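Local coordinates for basic membrane lipoprotein (Brucella melitensis biovar Abortus, PDB 3S99), which binds adenine and probably other purines such as guanine, and may serve as the substrate-binding component of an ABC-type uptake system, at residues V29-I34 against P257-R262; Q48-L53 against T63-N68; G135-G140 against L313-G318; W278-G283 against E303-I308. One frame throughout, in Å; residues are numbered along the deposited sequence.

Contact 1: V29-I34 against P257-R262; sequences VGFIYI and PYYIDR
Phe31 and Tyr259 carry the whole of this contact, a buried meeting of two aromatic rings in one alpha/beta lobe of a protein with the type I periplasmic-binding fold. Phe31 belongs to strand 27-32 of a six-stranded parallel sheet; Tyr259 belongs to helix 256-268, far along the chain, which packs against this side of the sheet. The CA-CB bond of each points at the other segment, and the two residues bury similar amounts of surface. For Tyr259, CG lies anti to the carbonyl carbon (chi1 -70°), which carries the ring away from its helix and toward the strand. The ring planes are inclined at 57°, with centroids 5.6 Å apart, so the pair meets obliquely through a small area of carbon.

Phe91 on the neighbouring strand meets both rings, and Ala49 of helix 42-57 also touches Tyr259, so the pair is one piece of a larger apolar layer. The hydroxyl of Tyr259 is satisfied beyond that layer by Tyr128 OH and His46 ND1, which tie down the far end of the ring. The adenine pocket is close by: the Tyr259 side chain lies about 10 Å from the bound base, and Ile34, just after the strand, touches the adenine. The closest approach is made by a single atom at the edge of the phenylalanine: Phe31 CE1 is 3.7 Å from Tyr259 CE2 and 3.8 Å from Tyr259 CD2.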
loop_
_atom_site.group_PDB
_atom_site.type_symbol
_atom_site.label_atom_id
_atom_site.label_comp_id
_atom_site.label_asym_id
_atom_site.label_seq_id
_atom_site.Cartn_x
_atom_site.Cartn_y
_atom_site.Cartn_z
ATOM N N VAL A 29 -8.829 -0.496 22.378
ATOM C CA VAL A 29 -8.109 -0.827 21.160
ATOM C C VAL A 29 -7.176 0.339 20.817
ATOM O O VAL A 29 -7.614 1.469 20.737
ATOM C CB VAL A 29 -9.094 -1.130 19.970
ATOM C CG1 VAL A 29 -8.337 -1.378 18.670
ATOM C CG2 VAL A 29 -10.033 -2.336 20.266
ATOM N N GLY A 30 -5.895 0.070 20.606
ATOM C CA GLY A 30 -4.935 1.123 20.235
ATOM C C GLY A 30 -4.354 1.018 18.853
ATOM O O GLY A 30 -4.271 -0.075 18.280
ATOM N N PHE A 31 -3.917 2.173 18.341
ATOM C CA PHE A 31 -3.365 2.310 17.003
ATOM C C PHE A 31 -2.099 3.155 17.076
ATOM O O PHE A 31 -2.061 4.188 17.780
ATOM C CB PHE A 31 -4.353 2.974 16.041
ATOM C CG PHE A 31 -5.584 2.183 15.785
ATOM C CD1 PHE A 31 -5.690 1.385 14.632
ATOM C CD2 PHE A 31 -6.628 2.183 16.712
ATOM C CE1 PHE A 31 -6.829 0.615 14.411
ATOM C CE2 PHE A 31 -7.772 1.426 16.488
ATOM C CZ PHE A 31 -7.866 0.642 15.323
ATOM N N ILE A 32 -1.068 2.705 16.365
ATOM C CA ILE A 32 0.168 3.454 16.166
ATOM C C ILE A 32 0.297 3.805 14.676
ATOM O O ILE A 32 0.316 2.895 13.834
ATOM C CB ILE A 32 1.380 2.605 16.576
ATOM C CG1 ILE A 32 1.259 2.169 18.043
ATOM C CG2 ILE A 32 2.662 3.415 16.373
ATOM C CD1 ILE A 32 1.302 3.323 19.036
ATOM N N TYR A 33 0.395 5.105 14.351
ATOM C CA TYR A 33 0.516 5.537 12.967
ATOM C C TYR A 33 1.929 6.124 12.729
ATOM O O TYR A 33 2.454 6.820 13.558
ATOM C CB TYR A 33 -0.501 6.618 12.611
ATOM C CG TYR A 33 -1.965 6.294 12.854
ATOM C CD1 TYR A 33 -2.481 5.010 12.637
ATOM C CD2 TYR A 33 -2.839 7.286 13.236
ATOM C CE1 TYR A 33 -3.836 4.733 12.853
ATOM C CE2 TYR A 33 -4.216 7.010 13.443
ATOM C CZ TYR A 33 -4.685 5.738 13.227
ATOM O OH TYR A 33 -6.003 5.478 13.436
ATOM N N ILE A 34 2.486 5.864 11.555
ATOM C CA ILE A 34 3.788 6.404 11.165
ATOM C C ILE A 34 3.638 7.876 10.697
ATOM O O ILE A 34 4.591 8.638 10.737
ATOM C CB ILE A 34 4.425 5.516 10.067
ATOM C CG1 ILE A 34 5.879 5.931 9.771
ATOM C CG2 ILE A 34 3.600 5.567 8.767
ATOM C CD1 ILE A 34 6.892 5.235 10.579
ATOM N N PRO A 257 -13.290 -3.632 7.602
ATOM C CA PRO A 257 -13.867 -4.939 7.917
ATOM C C PRO A 257 -12.909 -5.840 8.680
ATOM O O PRO A 257 -13.326 -6.542 9.587
ATOM C CB PRO A 257 -14.221 -5.506 6.531
ATOM C CG PRO A 257 -14.537 -4.211 5.688
ATOM C CD PRO A 257 -13.470 -3.250 6.181
ATOM N N TYR A 258 -11.621 -5.775 8.357
ATOM C CA TYR A 258 -10.617 -6.569 9.051
ATOM C C TYR A 258 -10.500 -6.130 10.513
ATOM O O TYR A 258 -10.520 -6.956 11.441
ATOM C CB TYR A 258 -9.248 -6.463 8.331
ATOM C CG TYR A 258 -8.182 -7.300 9.022
ATOM C CD1 TYR A 258 -8.199 -8.688 8.910
ATOM C CD2 TYR A 258 -7.206 -6.723 9.810
ATOM C CE1 TYR A 258 -7.280 -9.484 9.561
ATOM C CE2 TYR A 258 -6.249 -7.526 10.478
ATOM C CZ TYR A 258 -6.310 -8.906 10.355
ATOM O OH TYR A 258 -5.408 -9.737 10.964
ATOM N N TYR A 259 -10.434 -4.824 10.736
ATOM C CA TYR A 259 -10.325 -4.299 12.104
ATOM C C TYR A 259 -11.550 -4.677 12.939
ATOM O O TYR A 259 -11.442 -5.037 14.094
ATOM C CB TYR A 259 -10.141 -2.777 12.075
ATOM C CG TYR A 259 -8.780 -2.321 11.543
ATOM C CD1 TYR A 259 -7.762 -3.241 11.255
ATOM C CD2 TYR A 259 -8.503 -0.972 11.363
ATOM C CE1 TYR A 259 -6.532 -2.832 10.792
ATOM C CE2 TYR A 259 -7.240 -0.547 10.900
ATOM C CZ TYR A 259 -6.274 -1.480 10.628
ATOM O OH TYR A 259 -5.049 -1.089 10.186
ATOM N N ILE A 260 -12.725 -4.593 12.344
ATOM C CA ILE A 260 -13.943 -4.976 13.050
ATOM C C ILE A 260 -13.889 -6.477 13.395
ATOM O O ILE A 260 -14.151 -6.848 14.530
ATOM C CB ILE A 260 -15.182 -4.605 12.220
ATOM C CG1 ILE A 260 -15.350 -3.074 12.195
ATOM C CG2 ILE A 260 -16.466 -5.298 12.791
ATOM C CD1 ILE A 260 -16.169 -2.533 11.046
ATOM N N ASP A 261 -13.530 -7.324 12.431
ATOM C CA ASP A 261 -13.500 -8.783 12.666
ATOM C C ASP A 261 -12.561 -9.156 13.833
ATOM O O ASP A 261 -12.943 -9.886 14.732
ATOM C CB ASP A 261 -13.094 -9.532 11.388
ATOM C CG ASP A 261 -12.970 -11.045 11.609
ATOM O OD1 ASP A 261 -13.996 -11.679 11.882
ATOM O OD2 ASP A 261 -11.834 -11.582 11.546
ATOM N N ARG A 262 -11.363 -8.587 13.841
ATOM C CA ARG A 262 -10.379 -8.854 14.879
ATOM C C ARG A 262 -10.780 -8.313 16.239
ATOM O O ARG A 262 -10.522 -8.965 17.237
ATOM C CB ARG A 262 -9.000 -8.302 14.467
ATOM C CG ARG A 262 -8.514 -8.821 13.128
ATOM C CD ARG A 262 -8.534 -10.360 13.026
ATOM N NE ARG A 262 -7.409 -10.980 13.751
ATOM C CZ ARG A 262 -7.363 -12.245 14.126
ATOM N NH1 ARG A 262 -8.388 -13.035 13.903
ATOM N NH2 ARG A 262 -6.281 -12.720 14.733
#

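Contact 2: Q48-L53 against T63-N68; sequences QARKEL and TTFLEN
Arg50 and Thr63 form the polar centre of a helix-on-sheet contact, in which helix 42-57 packs beside strand 61-66, the outermost strand on one side of a parallel sheet. The short segments run almost antiparallel, their axes 10.0 Å apart at closest approach, and Arg50 reaches across. The extended first part of its chain lays CG and CD along Thr63; the bend at chi3 (58°) then turns NE and the guanidinium toward Phe65. Arg50 NH1 donates to Thr63 OG1 at 3.0 Å with an N-H...O angle of 152°; the hydroxyl oxygen sits at the guanidinium edge, a little out of its plane. Arg50 CD comes within 3.5 Å of the same Thr63 OG1, so the threonine meets both the charged end of the arginine and its methylene chain.

Helix 42-57 is the connection of a beta-alpha-beta unit that leads from strand 27-32 to the adjacent, parallel strand 61-66, and the contact joins the last two elements of that unit. Asp47, one turn earlier on the helix, makes a salt bridge with Arg50 NE and thereby limits how the guanidinium can turn. Phe65 also approaches this nitrogen: Arg50 NE is 3.6 Å from Phe65 CD2, the two planes 25° apart but the approach oblique. On the side toward strand 27-32 the contact becomes apolar, where Leu53 CD2 and Thr63 CG2 approach to 4.0 Å, the two side chains lying alongside each other and pointing opposite ways.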
loop_
_atom_site.group_PDB
_atom_site.type_symbol
_atom_site.label_atom_id
_atom_site.label_comp_id
_atom_site.label_asym_id
_atom_site.label_seq_id
_atom_site.Cartn_x
_atom_site.Cartn_y
_atom_site.Cartn_z
ATOM N N GLN A 48 -9.504 6.231 9.118
ATOM C CA GLN A 48 -10.903 6.098 8.665
ATOM C C GLN A 48 -11.419 4.702 8.997
ATOM O O GLN A 48 -12.595 4.523 9.251
ATOM C CB GLN A 48 -11.058 6.396 7.165
ATOM C CG GLN A 48 -10.750 7.829 6.804
ATOM C CD GLN A 48 -11.846 8.757 7.255
ATOM O OE1 GLN A 48 -11.725 9.446 8.263
ATOM N NE2 GLN A 48 -12.926 8.762 6.519
ATOM N N ALA A 49 -10.540 3.715 8.990
ATOM C CA ALA A 49 -10.894 2.328 9.368
ATOM C C ALA A 49 -11.058 2.221 10.886
ATOM O O ALA A 49 -11.966 1.522 11.396
ATOM C CB ALA A 49 -9.832 1.351 8.834
ATOM N N ARG A 50 -10.254 2.962 11.643
ATOM C CA ARG A 50 -10.513 3.067 13.086
ATOM C C ARG A 50 -11.931 3.606 13.327
ATOM O O ARG A 50 -12.662 3.080 14.150
ATOM C CB ARG A 50 -9.510 3.971 13.768
ATOM C CG ARG A 50 -9.645 4.061 15.261
ATOM C CD ARG A 50 -8.707 5.137 15.874
ATOM N NE ARG A 50 -8.982 6.466 15.303
ATOM C CZ ARG A 50 -10.027 7.237 15.595
ATOM N NH1 ARG A 50 -10.931 6.876 16.503
ATOM N NH2 ARG A 50 -10.168 8.409 14.973
ATOM N N LYS A 51 -12.293 4.664 12.605
ATOM C CA LYS A 51 -13.633 5.250 12.721
ATOM C C LYS A 51 -14.761 4.293 12.339
ATOM O O LYS A 51 -15.816 4.313 12.964
ATOM C CB LYS A 51 -13.720 6.523 11.892
ATOM C CG LYS A 51 -12.902 7.669 12.477
ATOM C CD LYS A 51 -12.944 8.881 11.524
ATOM C CE LYS A 51 -12.381 10.135 12.159
ATOM N NZ LYS A 51 -12.302 11.188 11.114
ATOM N N GLU A 52 -14.527 3.455 11.332
ATOM C CA GLU A 52 -15.474 2.394 10.954
ATOM C C GLU A 52 -15.665 1.405 12.103
ATOM O O GLU A 52 -16.794 1.022 12.444
ATOM C CB GLU A 52 -15.025 1.689 9.683
ATOM C CG GLU A 52 -15.190 2.575 8.471
ATOM C CD GLU A 52 -14.592 2.033 7.168
ATOM O OE1 GLU A 52 -14.145 0.887 7.093
ATOM O OE2 GLU A 52 -14.603 2.784 6.176
ATOM N N LEU A 53 -14.561 1.041 12.741
ATOM C CA LEU A 53 -14.624 0.203 13.938
ATOM C C LEU A 53 -15.499 0.847 15.015
ATOM O O LEU A 53 -16.382 0.185 15.583
ATOM C CB LEU A 53 -13.212 -0.037 14.479
ATOM C CG LEU A 53 -13.062 -0.720 15.827
ATOM C CD1 LEU A 53 -13.698 -2.127 15.772
ATOM C CD2 LEU A 53 -11.548 -0.749 16.221
ATOM N N THR A 63 -11.256 3.468 21.335
ATOM C CA THR A 63 -10.008 3.520 20.599
ATOM C C THR A 63 -9.115 4.679 21.030
ATOM O O THR A 63 -9.606 5.721 21.466
ATOM C CB THR A 63 -10.232 3.576 19.084
ATOM O OG1 THR A 63 -10.735 4.858 18.709
ATOM C CG2 THR A 63 -11.193 2.470 18.617
ATOM N N THR A 64 -7.795 4.462 20.898
ATOM C CA THR A 64 -6.765 5.482 21.152
ATOM C C THR A 64 -5.734 5.387 20.060
ATOM O O THR A 64 -5.453 4.294 19.594
ATOM C CB THR A 64 -5.996 5.209 22.453
ATOM O OG1 THR A 64 -6.915 5.117 23.530
ATOM C CG2 THR A 64 -4.995 6.335 22.754
ATOM N N PHE A 65 -5.159 6.507 19.641
ATOM C CA PHE A 65 -3.997 6.446 18.749
ATOM C C PHE A 65 -2.858 7.421 19.048
ATOM O O PHE A 65 -3.030 8.421 19.746
ATOM C CB PHE A 65 -4.391 6.533 17.260
ATOM C CG PHE A 65 -4.851 7.894 16.789
ATOM C CD1 PHE A 65 -3.941 8.792 16.228
ATOM C CD2 PHE A 65 -6.188 8.238 16.823
ATOM C CE1 PHE A 65 -4.344 10.010 15.759
ATOM C CE2 PHE A 65 -6.615 9.485 16.353
ATOM C CZ PHE A 65 -5.695 10.376 15.822
ATOM N N LEU A 66 -1.697 7.080 18.510
ATOM C CA LEU A 66 -0.527 7.970 18.492
ATOM C C LEU A 66 -0.104 8.063 17.060
ATOM O O LEU A 66 -0.205 7.080 16.334
ATOM C CB LEU A 66 0.594 7.400 19.356
ATOM C CG LEU A 66 0.374 7.455 20.871
ATOM C CD1 LEU A 66 1.543 6.805 21.615
ATOM C CD2 LEU A 66 0.162 8.874 21.387
ATOM N N GLU A 67 0.355 9.249 16.639
ATOM C CA GLU A 67 0.688 9.467 15.255
ATOM C C GLU A 67 2.144 9.921 15.100
ATOM O O GLU A 67 2.794 10.300 16.069
ATOM C CB GLU A 67 -0.291 10.473 14.623
ATOM C CG GLU A 67 -0.348 11.807 15.319
ATOM C CD GLU A 67 -1.344 12.777 14.687
ATOM O OE1 GLU A 67 -0.914 13.649 13.914
ATOM O OE2 GLU A 67 -2.550 12.694 14.983
ATOM N N ASN A 68 2.640 9.893 13.875
ATOM C CA ASN A 68 4.028 10.300 13.572
ATOM C C ASN A 68 5.029 9.569 14.474
ATOM O O ASN A 68 5.980 10.157 14.956
ATOM C CB ASN A 68 4.187 11.830 13.667
ATOM C CG ASN A 68 3.479 12.571 12.524
ATOM O OD1 ASN A 68 3.678 12.246 11.369
ATOM N ND2 ASN A 68 2.643 13.562 12.856
#

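Contact 3: G135-G140 against L313-G318; sequences GRYVQG and LNPFTG
With CG anti to the backbone N (chi1 -172°), Tyr137 reaches out from helix 132-146 to the loop 313-318, where Leu313, its own CG likewise opposite N (chi1 179°), extends CD2 to meet the ring. Leu313 CD2 lies 3.5 Å from Tyr137 CE1. The other half of the ring belongs to Pro315, whose CB is 3.6 Å from Tyr137 CD2; Pro315 CG continues along the side chain to within 3.7 Å of Tyr137 CB. Leucine and proline approach from the same side of the tyrosine plane, both obliquely.

The loop follows helix 295-310 and is shaped by its own bonds: Thr317 OG1 donates to Asn314 O at 2.6 Å, and Phe316 is the centre of an inverse gamma turn. Thr304 of helix 295-310 and Ser169 of helix 161-175 also touch Tyr137, which therefore sits where two other helices and the loop meet its own helix, away from the adenine pocket. Since the contact between the segments is carbon against carbon, it is held by dispersion and the exclusion of water; it depends on shape and burial and sets no hydrogen-bond direction.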
loop_
_atom_site.group_PDB
_atom_site.type_symbol
_atom_site.label_atom_id
_atom_site.label_comp_id
_atom_site.label_asym_id
_atom_site.label_seq_id
_atom_site.Cartn_x
_atom_site.Cartn_y
_atom_site.Cartn_z
ATOM N N GLY A 135 -3.404 -3.779 -7.400
ATOM C CA GLY A 135 -3.848 -2.462 -7.840
ATOM C C GLY A 135 -2.835 -1.798 -8.736
ATOM O O GLY A 135 -3.195 -1.099 -9.669
ATOM N N ARG A 136 -1.557 -2.003 -8.464
ATOM C CA ARG A 136 -0.525 -1.414 -9.289
ATOM C C ARG A 136 -0.629 -1.903 -10.739
ATOM O O ARG A 136 -0.329 -1.158 -11.674
ATOM C CB ARG A 136 0.845 -1.790 -8.756
ATOM C CG ARG A 136 1.158 -1.198 -7.390
ATOM C CD ARG A 136 1.488 0.254 -7.503
ATOM N NE ARG A 136 1.835 0.795 -6.187
ATOM C CZ ARG A 136 2.014 2.072 -5.910
ATOM N NH1 ARG A 136 1.859 3.005 -6.828
ATOM N NH2 ARG A 136 2.347 2.413 -4.672
ATOM N N TYR A 137 -1.022 -3.157 -10.924
ATOM C CA TYR A 137 -1.081 -3.723 -12.257
ATOM C C TYR A 137 -2.125 -3.006 -13.075
ATOM O O TYR A 137 -1.846 -2.572 -14.189
ATOM C CB TYR A 137 -1.347 -5.221 -12.202
ATOM C CG TYR A 137 -1.236 -5.900 -13.533
ATOM C CD1 TYR A 137 -2.362 -6.067 -14.335
ATOM C CD2 TYR A 137 -0.012 -6.397 -13.992
ATOM C CE1 TYR A 137 -2.282 -6.699 -15.535
ATOM C CE2 TYR A 137 0.073 -7.056 -15.184
ATOM C CZ TYR A 137 -1.054 -7.191 -15.953
ATOM O OH TYR A 137 -0.978 -7.814 -17.150
ATOM N N VAL A 138 -3.313 -2.842 -12.503
ATOM C CA VAL A 138 -4.359 -2.077 -13.104
ATOM C C VAL A 138 -3.922 -0.653 -13.442
ATOM O O VAL A 138 -4.182 -0.160 -14.529
ATOM C CB VAL A 138 -5.598 -1.976 -12.180
ATOM C CG1 VAL A 138 -6.715 -1.325 -12.928
ATOM C CG2 VAL A 138 -6.012 -3.346 -11.656
ATOM N N GLN A 139 -3.221 0.015 -12.508
ATOM C CA GLN A 139 -2.752 1.357 -12.797
ATOM C C GLN A 139 -1.760 1.371 -13.953
ATOM O O GLN A 139 -1.691 2.344 -14.701
ATOM C CB GLN A 139 -2.162 2.021 -11.511
ATOM C CG GLN A 139 -3.227 2.157 -10.438
ATOM C CD GLN A 139 -2.860 2.913 -9.171
ATOM O OE1 GLN A 139 -3.762 3.410 -8.503
ATOM N NE2 GLN A 139 -1.568 2.966 -8.807
ATOM N N GLY A 140 -0.950 0.329 -14.080
ATOM C CA GLY A 140 0.036 0.269 -15.142
ATOM C C GLY A 140 -0.662 0.158 -16.486
ATOM O O GLY A 140 -0.292 0.831 -17.457
ATOM N N LEU A 313 -6.090 -13.623 -13.169
ATOM C CA LEU A 313 -4.887 -12.870 -13.482
ATOM C C LEU A 313 -4.067 -12.686 -12.215
ATOM O O LEU A 313 -4.577 -12.188 -11.214
ATOM C CB LEU A 313 -5.218 -11.487 -14.053
ATOM C CG LEU A 313 -4.036 -10.570 -14.414
ATOM C CD1 LEU A 313 -3.088 -11.245 -15.455
ATOM C CD2 LEU A 313 -4.624 -9.291 -14.983
ATOM N N ASN A 314 -2.813 -13.118 -12.295
ATOM C CA ASN A 314 -1.809 -12.806 -11.318
ATOM C C ASN A 314 -0.698 -12.063 -12.034
ATOM O O ASN A 314 0.023 -12.647 -12.840
ATOM C CB ASN A 314 -1.290 -14.079 -10.645
ATOM C CG ASN A 314 -2.369 -14.767 -9.820
ATOM O OD1 ASN A 314 -2.840 -15.856 -10.167
ATOM N ND2 ASN A 314 -2.778 -14.128 -8.733
ATOM N N PRO A 315 -0.559 -10.764 -11.739
ATOM C CA PRO A 315 0.471 -9.911 -12.297
ATOM C C PRO A 315 1.816 -10.596 -12.433
ATOM O O PRO A 315 2.442 -10.468 -13.484
ATOM C CB PRO A 315 0.560 -8.756 -11.274
ATOM C CG PRO A 315 -0.804 -8.614 -10.797
ATOM C CD PRO A 315 -1.351 -10.040 -10.723
ATOM N N PHE A 316 2.262 -11.326 -11.410
ATOM C CA PHE A 316 3.550 -12.011 -11.485
ATOM C C PHE A 316 3.436 -13.424 -12.044
ATOM O O PHE A 316 3.621 -14.402 -11.336
ATOM C CB PHE A 316 4.223 -12.005 -10.134
ATOM C CG PHE A 316 4.526 -10.604 -9.629
ATOM C CD1 PHE A 316 5.408 -9.774 -10.333
ATOM C CD2 PHE A 316 3.926 -10.113 -8.494
ATOM C CE1 PHE A 316 5.675 -8.520 -9.880
ATOM C CE2 PHE A 316 4.208 -8.840 -8.034
ATOM C CZ PHE A 316 5.091 -8.057 -8.732
ATOM N N THR A 317 3.132 -13.488 -13.338
ATOM C CA THR A 317 3.013 -14.740 -14.105
ATOM C C THR A 317 3.836 -14.586 -15.374
ATOM O O THR A 317 3.636 -13.633 -16.118
ATOM C CB THR A 317 1.551 -15.017 -14.501
ATOM O OG1 THR A 317 0.749 -15.055 -13.314
ATOM C CG2 THR A 317 1.410 -16.373 -15.280
ATOM N N GLY A 318 4.747 -15.519 -15.610
ATOM C CA GLY A 318 5.663 -15.461 -16.747
ATOM C C GLY A 318 5.005 -15.486 -18.125
ATOM O O GLY A 318 3.803 -15.715 -18.243
#

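Contact 4: W278-G283 against E303-I308; sequences WGMKEG and ETEARI
Met280 reaches from the turn after strand 275-278 to helix 295-310 and meets Glu305 and Ile308, residues one helical turn apart. Its CG lies anti to the carbonyl carbon (chi1 -68°), and beyond CG the chain is extended, which delivers the sulfur to the helix surface. Met280 SD is 3.8 Å from Ile308 CG2 and 3.9 Å from Glu305 CG. Ile308 offers that methyl because CG2, not CG1, is the branch anti to its backbone N. Glu305 is itself extended, with CG anti to N (chi1 176°), and crosses the methionine at about a right angle. Glu305 OE2, which is satisfied by Met287 N, also lies 3.9 Å from Met280 CE.

Segment 278-283 connects edge strands 275-278 and 285-287 of two different sheets, so the contact packs an inter-lobe connection on helix 295-310. Behind Met280 the turn is braced by Glu282, whose OE1 receives Gly279 N at 2.8 Å in a nearly straight bond coming from above the carboxylate plane. Glu134 OE1 accepts from Met280 N and holds the backbone at the methionine. The two segments thus meet by van der Waals packing, with no polar bond between them; the glutamate contributes its methylene carbon.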
loop_
_atom_site.group_PDB
_atom_site.type_symbol
_atom_site.label_atom_id
_atom_site.label_comp_id
_atom_site.label_asym_id
_atom_site.label_seq_id
_atom_site.Cartn_x
_atom_site.Cartn_y
_atom_site.Cartn_z
ATOM N N TRP A 278 -3.683 -10.777 1.798
ATOM C CA TRP A 278 -4.902 -10.803 1.011
ATOM C C TRP A 278 -4.912 -9.666 -0.008
ATOM O O TRP A 278 -4.233 -8.653 0.170
ATOM C CB TRP A 278 -6.118 -10.670 1.918
ATOM C CG TRP A 278 -6.378 -11.813 2.839
ATOM C CD1 TRP A 278 -5.868 -13.094 2.763
ATOM C CD2 TRP A 278 -7.252 -11.801 3.969
ATOM N NE1 TRP A 278 -6.348 -13.856 3.801
ATOM C CE2 TRP A 278 -7.221 -13.101 4.541
ATOM C CE3 TRP A 278 -8.064 -10.823 4.554
ATOM C CZ2 TRP A 278 -7.954 -13.435 5.693
ATOM C CZ3 TRP A 278 -8.818 -11.163 5.690
ATOM C CH2 TRP A 278 -8.739 -12.450 6.254
ATOM N N GLY A 279 -5.724 -9.836 -1.061
ATOM C CA GLY A 279 -5.781 -8.882 -2.156
ATOM C C GLY A 279 -7.194 -8.533 -2.536
ATOM O O GLY A 279 -8.074 -8.376 -1.667
ATOM N N MET A 280 -7.429 -8.426 -3.841
ATOM C CA MET A 280 -8.716 -7.971 -4.336
ATOM C C MET A 280 -9.823 -9.010 -4.104
ATOM O O MET A 280 -10.953 -8.642 -3.783
ATOM C CB MET A 280 -8.614 -7.623 -5.819
ATOM C CG MET A 280 -7.745 -6.402 -6.086
ATOM S SD MET A 280 -7.540 -5.988 -7.827
ATOM C CE MET A 280 -7.018 -4.279 -7.645
ATOM N N LYS A 281 -9.495 -10.297 -4.282
ATOM C CA LYS A 281 -10.484 -11.362 -4.160
ATOM C C LYS A 281 -11.094 -11.354 -2.779
ATOM O O LYS A 281 -12.311 -11.521 -2.626
ATOM C CB LYS A 281 -9.859 -12.738 -4.448
ATOM C CG LYS A 281 -10.865 -13.936 -4.358
ATOM C CD LYS A 281 -10.144 -15.228 -4.833
ATOM C CE LYS A 281 -11.029 -16.495 -4.833
ATOM N NZ LYS A 281 -11.261 -17.043 -3.463
ATOM N N GLU A 282 -10.226 -11.166 -1.777
ATOM C CA GLU A 282 -10.605 -11.230 -0.387
ATOM C C GLU A 282 -11.164 -9.894 0.093
ATOM O O GLU A 282 -11.697 -9.818 1.191
ATOM C CB GLU A 282 -9.405 -11.601 0.484
ATOM C CG GLU A 282 -8.799 -12.977 0.181
ATOM C CD GLU A 282 -7.692 -12.931 -0.842
ATOM O OE1 GLU A 282 -7.529 -11.868 -1.495
ATOM O OE2 GLU A 282 -6.984 -13.962 -0.996
ATOM N N GLY A 283 -10.978 -8.839 -0.700
ATOM C CA GLY A 283 -11.554 -7.536 -0.409
ATOM C C GLY A 283 -10.721 -6.530 0.370
ATOM O O GLY A 283 -11.250 -5.516 0.807
ATOM N N GLU A 303 -12.265 -4.659 -16.407
ATOM C CA GLU A 303 -11.986 -6.023 -16.820
ATOM C C GLU A 303 -10.725 -6.558 -16.160
ATOM O O GLU A 303 -10.675 -7.701 -15.754
ATOM C CB GLU A 303 -11.846 -6.112 -18.336
ATOM C CG GLU A 303 -13.187 -6.024 -19.054
ATOM C CD GLU A 303 -13.078 -5.857 -20.558
ATOM O OE1 GLU A 303 -11.974 -5.601 -21.111
ATOM O OE2 GLU A 303 -14.135 -5.949 -21.199
ATOM N N THR A 304 -9.713 -5.728 -16.034
ATOM C CA THR A 304 -8.460 -6.182 -15.433
ATOM C C THR A 304 -8.618 -6.477 -13.943
ATOM O O THR A 304 -8.143 -7.506 -13.456
ATOM C CB THR A 304 -7.403 -5.136 -15.659
ATOM O OG1 THR A 304 -7.419 -4.838 -17.059
ATOM C CG2 THR A 304 -6.029 -5.643 -15.209
ATOM N N GLU A 305 -9.278 -5.565 -13.238
ATOM C CA GLU A 305 -9.541 -5.728 -11.807
ATOM C C GLU A 305 -10.375 -6.977 -11.609
ATOM O O GLU A 305 -10.106 -7.768 -10.702
ATOM C CB GLU A 305 -10.267 -4.509 -11.211
ATOM C CG GLU A 305 -10.648 -4.700 -9.730
ATOM C CD GLU A 305 -11.037 -3.415 -9.015
ATOM O OE1 GLU A 305 -11.554 -2.497 -9.680
ATOM O OE2 GLU A 305 -10.830 -3.337 -7.768
ATOM N N ALA A 306 -11.349 -7.170 -12.493
ATOM C CA ALA A 306 -12.256 -8.302 -12.378
ATOM C C ALA A 306 -11.509 -9.608 -12.545
ATOM O O ALA A 306 -11.820 -10.578 -11.864
ATOM C CB ALA A 306 -13.395 -8.224 -13.404
ATOM N N ARG A 307 -10.528 -9.635 -13.441
ATOM C CA ARG A 307 -9.767 -10.854 -13.678
ATOM C C ARG A 307 -8.835 -11.191 -12.519
ATOM O O ARG A 307 -8.597 -12.383 -12.248
ATOM C CB ARG A 307 -8.969 -10.768 -14.972
ATOM C CG ARG A 307 -9.764 -11.045 -16.217
ATOM C CD ARG A 307 -8.991 -10.617 -17.472
ATOM N NE ARG A 307 -7.676 -11.260 -17.557
ATOM C CZ ARG A 307 -6.581 -10.712 -18.099
ATOM N NH1 ARG A 307 -6.598 -9.485 -18.629
ATOM N NH2 ARG A 307 -5.446 -11.406 -18.113
ATOM N N ILE A 308 -8.283 -10.160 -11.875
ATOM C CA ILE A 308 -7.459 -10.339 -10.675
ATOM C C ILE A 308 -8.359 -10.808 -9.507
ATOM O O ILE A 308 -8.020 -11.745 -8.777
ATOM C CB ILE A 308 -6.715 -9.063 -10.289
ATOM C CG1 ILE A 308 -5.721 -8.682 -11.402
ATOM C CG2 ILE A 308 -6.004 -9.224 -8.940
ATOM C CD1 ILE A 308 -5.254 -7.330 -11.327
#

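Overall arrangement
The four contacts form two clusters. Contacts 1 and 2 have centres about 7 Å apart and share neighbouring strands, joined by a probable hydrogen bond of 2.9 Å from Phe31 N to Thr64 O; contacts 3 and 4, centres about 10 Å apart, are linked by another, Leu313 N to Arg307 O at 2.9 Å. Contact 3 lies on the opposite side of the chain's centre from contacts 1 and 2, with its centre about 28 Å and about 31 Å from theirs. Tyr258 and Trp278 touch between contacts 1 and 4. Only contact 1 includes a pocket residue, Ile34, which touches adenine; contacts 3 and 4 lie away from the annotated sites.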